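PDB 2DWU: glutamate racemase from Bacillus anthracis, which belongs to the Asp/Glu/hydantoin racemase family, an alpha/beta enzyme fold of two parallel-sheet lobes, here holding D-glutamic acid in the pocket between them. Local coordinates for residues C36-Y46 with F57-F68; G114-I125 with L141-P149. All blocks are in the same frame, centred on the assembly; numbering follows the deposited sequence. Where two conformers were deposited one is given.

Contact 1. Residues C36-Y46 with F57-F68. With DGL (D-glutamic acid), chain H.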
loop_
_atom_site.group_PDB
_atom_site.type_symbol
_atom_site.label_atom_id
_atom_site.label_comp_id
_atom_site.label_asym_id
_atom_site.label_seq_id
_atom_site.Cartn_x
_atom_site.Cartn_y
_atom_site.Cartn_z
ATOM N N CYS B 36 -2.831 -21.501 2.402
ATOM C CA CYS B 36 -2.195 -22.823 2.466
ATOM C C CYS B 36 -0.758 -22.444 2.824
ATOM O O CYS B 36 -0.014 -21.949 1.980
ATOM C CB CYS B 36 -2.210 -23.530 1.118
ATOM S SG CYS B 36 -1.507 -25.181 1.226
ATOM N N TYR B 37 -0.399 -22.681 4.077
ATOM C CA TYR B 37 0.903 -22.299 4.622
ATOM C C TYR B 37 1.846 -23.429 4.934
ATOM O O TYR B 37 1.415 -24.444 5.453
ATOM C CB TYR B 37 0.614 -21.564 5.937
ATOM C CG TYR B 37 1.801 -21.008 6.695
ATOM C CD1 TYR B 37 2.057 -19.629 6.703
ATOM C CD2 TYR B 37 2.618 -21.835 7.454
ATOM C CE1 TYR B 37 3.109 -19.086 7.472
ATOM C CE2 TYR B 37 3.693 -21.299 8.230
ATOM C CZ TYR B 37 3.913 -19.918 8.225
ATOM O OH TYR B 37 4.919 -19.365 9.009
ATOM N N ILE B 38 3.128 -23.249 4.619
ATOM C CA ILE B 38 4.131 -24.257 4.951
ATOM C C ILE B 38 5.288 -23.563 5.678
ATOM O O ILE B 38 5.815 -22.548 5.187
ATOM C CB ILE B 38 4.688 -25.003 3.678
ATOM C CG1 ILE B 38 5.913 -25.848 4.069
ATOM C CG2 ILE B 38 5.064 -24.021 2.570
ATOM C CD1 ILE B 38 5.610 -26.949 5.085
ATOM N N GLY B 39 5.637 -24.084 6.856
ATOM C CA GLY B 39 6.754 -23.538 7.629
ATOM C C GLY B 39 7.773 -24.648 7.781
ATOM O O GLY B 39 7.424 -25.761 8.223
ATOM N N ASP B 40 9.028 -24.377 7.415
ATOM C CA ASP B 40 10.081 -25.407 7.477
ATOM C C ASP B 40 10.777 -25.425 8.835
ATOM O O ASP B 40 12.011 -25.337 8.919
ATOM C CB ASP B 40 11.092 -25.136 6.360
ATOM C CG ASP B 40 12.066 -26.300 6.108
ATOM O OD1 ASP B 40 11.814 -27.417 6.600
ATOM O OD2 ASP B 40 13.078 -26.073 5.388
ATOM N N ASN B 41 9.999 -25.592 9.901
ATOM C CA ASN B 41 10.576 -25.552 11.232
ATOM C C ASN B 41 11.753 -26.490 11.478
ATOM O O ASN B 41 12.656 -26.167 12.263
ATOM C CB ASN B 41 9.498 -25.813 12.279
ATOM C CG ASN B 41 8.438 -24.749 12.272
ATOM O OD1 ASN B 41 7.546 -24.750 11.419
ATOM N ND2 ASN B 41 8.537 -23.815 13.207
ATOM N N GLU B 42 11.749 -27.643 10.831
ATOM C CA GLU B 42 12.861 -28.575 11.032
ATOM C C GLU B 42 14.220 -27.991 10.622
ATOM O O GLU B 42 15.264 -28.401 11.155
ATOM C CB GLU B 42 12.599 -29.868 10.261
ATOM C CG GLU B 42 13.661 -30.941 10.506
ATOM C CD GLU B 42 13.182 -32.333 10.111
ATOM O OE1 GLU B 42 12.631 -33.046 10.985
ATOM O OE2 GLU B 42 13.343 -32.705 8.925
ATOM N N ARG B 43 14.227 -27.022 9.707
ATOM C CA ARG B 43 15.476 -26.423 9.254
ATOM C C ARG B 43 15.613 -24.927 9.587
ATOM O O ARG B 43 16.492 -24.239 9.076
ATOM C CB ARG B 43 15.661 -26.672 7.763
ATOM C CG ARG B 43 15.716 -28.193 7.452
ATOM C CD ARG B 43 16.037 -28.499 5.989
ATOM N NE ARG B 43 14.967 -28.054 5.092
ATOM C CZ ARG B 43 14.732 -28.568 3.888
ATOM N NH1 ARG B 43 15.480 -29.559 3.418
ATOM N NH2 ARG B 43 13.739 -28.083 3.144
ATOM N N CYS B 44 14.736 -24.442 10.452
ATOM C CA CYS B 44 14.759 -23.050 10.917
ATOM C C CYS B 44 15.896 -23.024 11.954
ATOM O O CYS B 44 16.039 -23.979 12.730
ATOM C CB CYS B 44 13.413 -22.735 11.571
ATOM S SG CYS B 44 13.162 -21.013 12.048
ATOM N N PRO B 45 16.700 -21.946 12.006
ATOM C CA PRO B 45 16.659 -20.721 11.194
ATOM C C PRO B 45 17.375 -20.733 9.849
ATOM O O PRO B 45 18.358 -21.453 9.648
ATOM C CB PRO B 45 17.275 -19.681 12.135
ATOM C CG PRO B 45 18.366 -20.483 12.786
ATOM C CD PRO B 45 17.684 -21.802 13.105
ATOM N N TYR B 46 16.855 -19.919 8.930
ATOM C CA TYR B 46 17.459 -19.729 7.626
ATOM C C TYR B 46 18.445 -18.564 7.677
ATOM O O TYR B 46 19.350 -18.453 6.844
ATOM C CB TYR B 46 16.388 -19.369 6.610
ATOM C CG TYR B 46 15.547 -20.518 6.117
ATOM C CD1 TYR B 46 15.634 -21.810 6.674
ATOM C CD2 TYR B 46 14.683 -20.308 5.058
ATOM C CE1 TYR B 46 14.871 -22.871 6.144
ATOM C CE2 TYR B 46 13.923 -21.337 4.537
ATOM C CZ TYR B 46 14.018 -22.605 5.069
ATOM O OH TYR B 46 13.250 -23.569 4.454
ATOM N N PHE B 57 16.031 -25.136 -0.167
ATOM C CA PHE B 57 14.931 -25.411 0.763
ATOM C C PHE B 57 13.622 -24.741 0.333
ATOM O O PHE B 57 12.530 -25.298 0.528
ATOM C CB PHE B 57 15.245 -24.905 2.181
ATOM C CG PHE B 57 16.442 -25.546 2.825
ATOM C CD1 PHE B 57 17.023 -26.696 2.303
ATOM C CD2 PHE B 57 16.945 -25.016 4.013
ATOM C CE1 PHE B 57 18.095 -27.318 2.960
ATOM C CE2 PHE B 57 18.016 -25.633 4.680
ATOM C CZ PHE B 57 18.583 -26.787 4.142
ATOM N N VAL B 58 13.720 -23.518 -0.178
ATOM C CA VAL B 58 12.535 -22.794 -0.613
ATOM C C VAL B 58 11.917 -23.511 -1.813
ATOM O O VAL B 58 10.697 -23.665 -1.890
ATOM C CB VAL B 58 12.890 -21.342 -0.974
ATOM C CG1 VAL B 58 11.721 -20.672 -1.714
ATOM C CG2 VAL B 58 13.221 -20.561 0.331
ATOM N N PHE B 59 12.751 -23.962 -2.741
ATOM C CA PHE B 59 12.189 -24.672 -3.880
ATOM C C PHE B 59 11.536 -25.988 -3.476
ATOM O O PHE B 59 10.596 -26.439 -4.140
ATOM C CB PHE B 59 13.238 -24.861 -4.975
ATOM C CG PHE B 59 13.292 -23.702 -5.934
ATOM C CD1 PHE B 59 14.238 -22.687 -5.780
ATOM C CD2 PHE B 59 12.333 -23.572 -6.938
ATOM C CE1 PHE B 59 14.228 -21.562 -6.600
ATOM C CE2 PHE B 59 12.311 -22.451 -7.767
ATOM C CZ PHE B 59 13.261 -21.437 -7.598
ATOM N N GLU B 60 12.018 -26.613 -2.405
ATOM C CA GLU B 60 11.394 -27.836 -1.897
ATOM C C GLU B 60 10.003 -27.474 -1.342
ATOM O O GLU B 60 9.052 -28.220 -1.513
ATOM C CB GLU B 60 12.234 -28.471 -0.781
ATOM C CG GLU B 60 13.580 -28.972 -1.250
ATOM C CD GLU B 60 14.281 -29.839 -0.226
ATOM O OE1 GLU B 60 13.892 -29.820 0.969
ATOM O OE2 GLU B 60 15.240 -30.551 -0.617
ATOM N N MET B 61 9.875 -26.326 -0.680
ATOM C CA MET B 61 8.565 -25.932 -0.168
ATOM C C MET B 61 7.627 -25.587 -1.321
ATOM O O MET B 61 6.427 -25.841 -1.241
ATOM C CB MET B 61 8.664 -24.727 0.794
ATOM C CG MET B 61 9.202 -25.100 2.163
ATOM S SD MET B 61 9.097 -23.790 3.373
ATOM C CE MET B 61 10.542 -22.765 2.941
ATOM N N VAL B 62 8.161 -24.992 -2.383
ATOM C CA VAL B 62 7.315 -24.649 -3.531
ATOM C C VAL B 62 6.769 -25.935 -4.164
ATOM O O VAL B 62 5.613 -25.977 -4.583
ATOM C CB VAL B 62 8.087 -23.830 -4.592
ATOM C CG1 VAL B 62 7.254 -23.696 -5.884
ATOM C CG2 VAL B 62 8.396 -22.443 -4.034
ATOM N N GLU B 63 7.591 -26.981 -4.214
ATOM C CA GLU B 63 7.149 -28.253 -4.783
ATOM C C GLU B 63 5.992 -28.803 -3.975
ATOM O O GLU B 63 5.061 -29.391 -4.535
ATOM C CB GLU B 63 8.294 -29.278 -4.815
ATOM C CG GLU B 63 9.252 -29.052 -5.969
ATOM C CD GLU B 63 8.530 -28.955 -7.310
ATOM O OE1 GLU B 63 7.883 -29.952 -7.707
ATOM O OE2 GLU B 63 8.602 -27.886 -7.959
ATOM N N PHE B 64 6.044 -28.619 -2.656
ATOM C CA PHE B 64 4.968 -29.064 -1.799
ATOM C C PHE B 64 3.702 -28.262 -2.090
ATOM O O PHE B 64 2.608 -28.825 -2.230
ATOM C CB PHE B 64 5.336 -28.883 -0.320
ATOM C CG PHE B 64 4.171 -29.079 0.613
ATOM C CD1 PHE B 64 3.678 -30.349 0.880
ATOM C CD2 PHE B 64 3.523 -27.980 1.174
ATOM C CE1 PHE B 64 2.553 -30.526 1.693
ATOM C CE2 PHE B 64 2.403 -28.145 1.986
ATOM C CZ PHE B 64 1.914 -29.425 2.246
ATOM N N LEU B 65 3.835 -26.941 -2.166
ATOM C CA LEU B 65 2.673 -26.088 -2.400
ATOM C C LEU B 65 2.030 -26.290 -3.769
ATOM O O LEU B 65 0.832 -26.053 -3.936
ATOM C CB LEU B 65 3.062 -24.609 -2.209
ATOM C CG LEU B 65 3.388 -24.228 -0.760
ATOM C CD1 LEU B 65 3.891 -22.763 -0.707
ATOM C CD2 LEU B 65 2.150 -24.395 0.134
ATOM N N LYS B 66 2.815 -26.752 -4.737
ATOM C CA LYS B 66 2.305 -26.962 -6.090
ATOM C C LYS B 66 1.268 -28.072 -6.159
ATOM O O LYS B 66 0.597 -28.238 -7.182
ATOM C CB LYS B 66 3.456 -27.255 -7.049
ATOM C CG LYS B 66 4.107 -26.020 -7.600
ATOM C CD LYS B 66 5.365 -26.374 -8.379
ATOM C CE LYS B 66 5.785 -25.217 -9.256
ATOM N NZ LYS B 66 4.764 -24.956 -10.320
ATOM N N GLN B 67 1.131 -28.828 -5.075
ATOM C CA GLN B 67 0.150 -29.901 -5.026
ATOM C C GLN B 67 -1.246 -29.300 -4.847
ATOM O O GLN B 67 -2.262 -29.981 -5.030
ATOM C CB GLN B 67 0.488 -30.855 -3.879
ATOM C CG GLN B 67 1.896 -31.447 -4.016
ATOM C CD GLN B 67 2.265 -32.366 -2.857
ATOM O OE1 GLN B 67 2.400 -31.923 -1.713
ATOM N NE2 GLN B 67 2.417 -33.660 -3.149
ATOM N N PHE B 68 -1.284 -28.014 -4.498
ATOM C CA PHE B 68 -2.538 -27.293 -4.295
ATOM C C PHE B 68 -2.798 -26.335 -5.439
ATOM O O PHE B 68 -1.876 -25.958 -6.171
ATOM C CB PHE B 68 -2.489 -26.483 -2.996
ATOM C CG PHE B 68 -2.227 -27.307 -1.781
ATOM C CD1 PHE B 68 -0.928 -27.586 -1.389
ATOM C CD2 PHE B 68 -3.281 -27.805 -1.019
ATOM C CE1 PHE B 68 -0.674 -28.344 -0.256
ATOM C CE2 PHE B 68 -3.041 -28.567 0.118
ATOM C CZ PHE B 68 -1.725 -28.835 0.501
HETATM N N DGL H . 11.545 -16.027 9.027
HETATM C CA DGL H . 12.935 -15.479 9.119
HETATM C C DGL H . 12.997 -14.133 8.486
HETATM O O DGL H . 14.058 -13.614 8.161
HETATM C CB DGL H . 13.370 -15.385 10.598
HETATM C CG DGL H . 13.758 -16.808 11.063
HETATM C CD DGL H . 14.889 -17.436 10.358
HETATM O OE1 DGL H . 16.061 -17.079 10.487
HETATM O OE2 DGL H . 14.579 -18.419 9.543
HETATM O OXT DGL H . 11.863 -13.523 8.278
#

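Contact 2. Residues G114-I125 with L141-P149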
loop_
_atom_site.group_PDB
_atom_site.type_symbol
_atom_site.label_atom_id
_atom_site.label_comp_id
_atom_site.label_asym_id
_atom_site.label_seq_id
_atom_site.Cartn_x
_atom_site.Cartn_y
_atom_site.Cartn_z
ATOM N N GLY B 114 13.793 10.930 3.944
ATOM C CA GLY B 114 14.451 10.049 3.007
ATOM C C GLY B 114 15.596 9.285 3.651
ATOM O O GLY B 114 16.549 8.967 2.981
ATOM N N LYS B 115 15.479 8.990 4.939
ATOM C CA LYS B 115 16.519 8.277 5.688
ATOM C C LYS B 115 15.813 7.115 6.354
ATOM O O LYS B 115 15.039 7.310 7.283
ATOM C CB LYS B 115 17.131 9.224 6.725
ATOM C CG LYS B 115 17.988 10.330 6.055
ATOM C CD LYS B 115 18.563 11.322 7.064
ATOM C CE LYS B 115 19.806 12.066 6.458
ATOM N NZ LYS B 115 19.516 13.188 5.552
ATOM N N ILE B 116 16.149 5.919 5.889
ATOM C CA ILE B 116 15.464 4.706 6.313
ATOM C C ILE B 116 16.357 3.657 6.942
ATOM O O ILE B 116 17.436 3.384 6.443
ATOM C CB ILE B 116 14.802 4.121 5.061
ATOM C CG1 ILE B 116 13.788 5.139 4.497
ATOM C CG2 ILE B 116 14.075 2.811 5.393
ATOM C CD1 ILE B 116 13.385 4.859 3.063
ATOM N N GLY B 117 15.930 3.099 8.077
ATOM C CA GLY B 117 16.707 2.027 8.666
ATOM C C GLY B 117 15.998 0.701 8.369
ATOM O O GLY B 117 14.804 0.676 8.086
ATOM N N VAL B 118 16.736 -0.398 8.380
ATOM C CA VAL B 118 16.093 -1.710 8.238
ATOM C C VAL B 118 16.922 -2.716 9.002
ATOM O O VAL B 118 18.155 -2.686 8.964
ATOM C CB VAL B 118 15.911 -2.179 6.781
ATOM C CG1 VAL B 118 17.262 -2.274 6.068
ATOM C CG2 VAL B 118 15.197 -3.544 6.783
ATOM N N ILE B 119 16.226 -3.594 9.718
ATOM C CA ILE B 119 16.851 -4.626 10.543
ATOM C C ILE B 119 16.347 -5.989 10.101
ATOM O O ILE B 119 15.219 -6.119 9.601
ATOM C CB ILE B 119 16.571 -4.431 12.064
ATOM C CG1 ILE B 119 15.067 -4.269 12.343
ATOM C CG2 ILE B 119 17.365 -3.189 12.534
ATOM C CD1 ILE B 119 14.726 -4.332 13.831
ATOM N N GLY B 120 17.185 -7.005 10.262
ATOM C CA GLY B 120 16.776 -8.337 9.846
ATOM C C GLY B 120 17.882 -9.315 10.124
ATOM O O GLY B 120 18.849 -8.981 10.825
ATOM N N THR B 121 17.750 -10.527 9.594
ATOM C CA THR B 121 18.773 -11.554 9.822
ATOM C C THR B 121 20.041 -11.232 9.050
ATOM O O THR B 121 20.058 -10.377 8.175
ATOM C CB THR B 121 18.330 -12.939 9.293
ATOM O OG1 THR B 121 18.155 -12.848 7.863
ATOM C CG2 THR B 121 17.044 -13.411 9.959
ATOM N N VAL B 122 21.112 -11.935 9.392
ATOM C CA VAL B 122 22.348 -11.732 8.677
ATOM C C VAL B 122 22.146 -12.004 7.177
ATOM O O VAL B 122 22.615 -11.238 6.338
ATOM C CB VAL B 122 23.437 -12.637 9.240
ATOM C CG1 VAL B 122 24.627 -12.634 8.309
ATOM C CG2 VAL B 122 23.834 -12.153 10.624
ATOM N N GLY B 123 21.415 -13.062 6.822
ATOM C CA GLY B 123 21.207 -13.353 5.416
ATOM C C GLY B 123 20.459 -12.230 4.707
ATOM O O GLY B 123 20.820 -11.829 3.609
ATOM N N THR B 124 19.423 -11.715 5.348
ATOM C CA THR B 124 18.640 -10.636 4.750
ATOM C C THR B 124 19.472 -9.391 4.544
ATOM O O THR B 124 19.465 -8.801 3.459
ATOM C CB THR B 124 17.437 -10.305 5.622
ATOM O OG1 THR B 124 16.582 -11.449 5.661
ATOM C CG2 THR B 124 16.666 -9.105 5.066
ATOM N N ILE B 125 20.219 -9.013 5.572
ATOM C CA ILE B 125 21.028 -7.809 5.465
ATOM C C ILE B 125 22.203 -7.970 4.497
ATOM O O ILE B 125 22.475 -7.070 3.688
ATOM C CB ILE B 125 21.501 -7.366 6.855
ATOM C CG1 ILE B 125 20.283 -7.101 7.746
ATOM C CG2 ILE B 125 22.354 -6.099 6.731
ATOM C CD1 ILE B 125 19.284 -6.020 7.158
ATOM N N LEU B 141 17.925 8.125 -1.509
ATOM C CA LEU B 141 17.517 7.762 -0.158
ATOM C C LEU B 141 18.770 7.274 0.539
ATOM O O LEU B 141 19.672 6.738 -0.104
ATOM C CB LEU B 141 16.508 6.612 -0.198
ATOM C CG LEU B 141 15.125 6.900 -0.775
ATOM C CD1 LEU B 141 14.399 5.562 -1.005
ATOM C CD2 LEU B 141 14.325 7.810 0.180
ATOM N N LYS B 142 18.843 7.490 1.843
ATOM C CA LYS B 142 19.967 7.016 2.628
ATOM C C LYS B 142 19.389 5.816 3.386
ATOM O O LYS B 142 18.376 5.949 4.093
ATOM C CB LYS B 142 20.423 8.077 3.626
ATOM C CG LYS B 142 21.649 7.648 4.420
ATOM C CD LYS B 142 22.805 7.267 3.501
ATOM C CE LYS B 142 24.084 7.008 4.315
ATOM N NZ LYS B 142 25.205 6.457 3.506
ATOM N N VAL B 143 20.024 4.662 3.237
ATOM C CA VAL B 143 19.544 3.434 3.865
ATOM C C VAL B 143 20.592 2.884 4.812
ATOM O O VAL B 143 21.759 2.708 4.436
ATOM C CB VAL B 143 19.219 2.348 2.789
ATOM C CG1 VAL B 143 18.538 1.099 3.437
ATOM C CG2 VAL B 143 18.287 2.937 1.703
ATOM N N HIS B 144 20.174 2.617 6.046
ATOM C CA HIS B 144 21.075 2.049 7.049
ATOM C C HIS B 144 20.557 0.655 7.339
ATOM O O HIS B 144 19.462 0.527 7.883
ATOM C CB HIS B 144 21.024 2.886 8.316
ATOM C CG HIS B 144 21.596 4.261 8.138
ATOM N ND1 HIS B 144 22.951 4.486 8.008
ATOM C CD2 HIS B 144 20.996 5.473 8.029
ATOM C CE1 HIS B 144 23.159 5.784 7.825
ATOM N NE2 HIS B 144 21.992 6.404 7.830
ATOM N N SER B 145 21.349 -0.362 7.000
ATOM C CA SER B 145 20.948 -1.761 7.166
ATOM C C SER B 145 21.777 -2.439 8.251
ATOM O O SER B 145 23.007 -2.461 8.181
ATOM C CB SER B 145 21.096 -2.475 5.822
ATOM O OG SER B 145 20.341 -1.780 4.841
ATOM N N HIS B 146 21.092 -2.996 9.255
ATOM C CA HIS B 146 21.752 -3.628 10.404
ATOM C C HIS B 146 21.211 -5.006 10.799
ATOM O O HIS B 146 20.024 -5.150 11.119
ATOM C CB HIS B 146 21.637 -2.688 11.614
ATOM C CG HIS B 146 22.181 -3.258 12.887
ATOM N ND1 HIS B 146 23.516 -3.546 13.069
ATOM C CD2 HIS B 146 21.564 -3.600 14.044
ATOM C CE1 HIS B 146 23.699 -4.041 14.278
ATOM N NE2 HIS B 146 22.531 -4.088 14.891
ATOM N N ALA B 147 22.085 -6.007 10.814
ATOM C CA ALA B 147 21.664 -7.367 11.190
ATOM C C ALA B 147 21.448 -7.409 12.701
ATOM O O ALA B 147 22.238 -6.839 13.459
ATOM C CB ALA B 147 22.727 -8.369 10.800
ATOM N N CYS B 148 20.391 -8.107 13.136
ATOM C CA CYS B 148 20.040 -8.255 14.562
ATOM C C CYS B 148 19.823 -9.760 14.731
ATOM O O CYS B 148 18.703 -10.219 14.965
ATOM C CB CYS B 148 18.744 -7.496 14.867
ATOM S SG CYS B 148 18.896 -5.708 14.620
ATOM N N PRO B 149 20.913 -10.532 14.695
ATOM C CA PRO B 149 20.864 -11.989 14.824
ATOM C C PRO B 149 20.197 -12.618 16.051
ATOM O O PRO B 149 19.720 -13.750 15.975
ATOM C CB PRO B 149 22.332 -12.384 14.691
ATOM C CG PRO B 149 23.044 -11.230 15.343
ATOM C CD PRO B 149 22.305 -10.046 14.764
#

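Contact 1. Residues C36-Y46 with F57-F68
I38 rests on the helix between M61 and L65. In the modelled conformer its two branches divide the work: CG2 lies 3.7 Å from L65 CD1, whereas CG1, set anti to the backbone N (chi1 169°), crosses the M61 thioether at a slant, 3.9 Å from M61 SD. F64 closes in obliquely on the I38 branch point. At the start of the strand C36 uses its sulfur: in the conformer modelled, SG sits over the centre of the F68 ring, almost on the ring normal and 3.5 Å from the centroid, a sulfur-aromatic contact that ties in the type I turn L65-F68. Strand 36-39 and helix 57-65 run nearly antiparallel, at 149°, with axes 9.4 Å apart, as expected of a helix that follows its strand and returns across one face of a parallel alpha/beta sheet; V12 and F240, on the flanking strands, bond to the backbone of 36-38. Beyond the strand end the packing turns aromatic and then polar. M61 CE lies at the edge of the Y46 ring, while the F57 ring meets Y46 with the planes oblique. R43 lays its guanidinium flat on the F57 ring, the planes 9° apart. Its CZ is 3.7 Å from the F57 centroid, a cation-pi stack extended by CD over the same face. The guanidinium rim is held in plane by two acids. NE (2.8 Å) and NH2 share D40 OD2, which also takes the Y46 hydroxyl on its anti lone pair; NH1 and NH2 both grip E60 OE1, the bond from NH2 being 2.8 Å long. D40 OD1 is hydrogen-bonded to T242. Beside this network the Y46 backbone N donates a nearly straight hydrogen bond to D-glutamic acid OE2, 2.8 Å away.

Contact 2. Residues G114-I125 with L141-P149
I116 and V118 on one strand bond alternately with K142, H144 and H146 on the other, in parallel register with axes 4.7 Å apart and at 17°. The ladder is continuous from the K142 N to G114 O bond to that from H146 N to V118 O, though V118 N to H144 O is bent (147°); the following G120 N to H146 O bond is weak at 3.5 Å, but C148 N returns to G120 O at 2.9 Å.

Packing is tight from V118 and S145 to the C-terminal ends. In the modelled V118 conformer CG1 approaches S145 OG to 3.4 Å; on the same face I125, from the following helix, lays CG1 against A147 CA at 3.7 Å and CG2 against S145 CB. I119 CG2 presses on C148 SG at 3.6 Å.

The K115/K142 rim is looser: K115 CG and K142 CB are 4.1 Å apart, and the exposed K142 chain, bent at chi2 (56°), carries its end away from the partner strand. Separately, V122 forms a thin, exposed margin beside A147.

T121 is the N-cap of helix 122-127, OG1 accepting from T124 N, and T79 bonds to that same OG1. This strand-to-helix junction at the C-terminal end of a parallel alpha/beta sheet brings T121 to D-glutamic acid.

How the contacts relate
Contact 1 and contact 2 belong to different parallel sheets of one chain: strand 36-39 is an inner strand of the six-stranded sheet, and 142-147 is an outermost strand of the four-stranded one. Their centres are 25 Å apart on opposite sides of the chain's centre, and the nearest atoms stay about 6 Å apart, without touching. D-glutamic acid joins them. Segment 36-46 supplies C44, P45 and Y46 to its pocket, and segment 114-125 supplies T121, whose side chain comes within about 3 Å of the ligand. T79 bonds both the ligand and T121. On the contact 1 side, T242, which bonds D40 OD1, forms the potassium site with V265 and D266, about 7 Å from the D40 side chain.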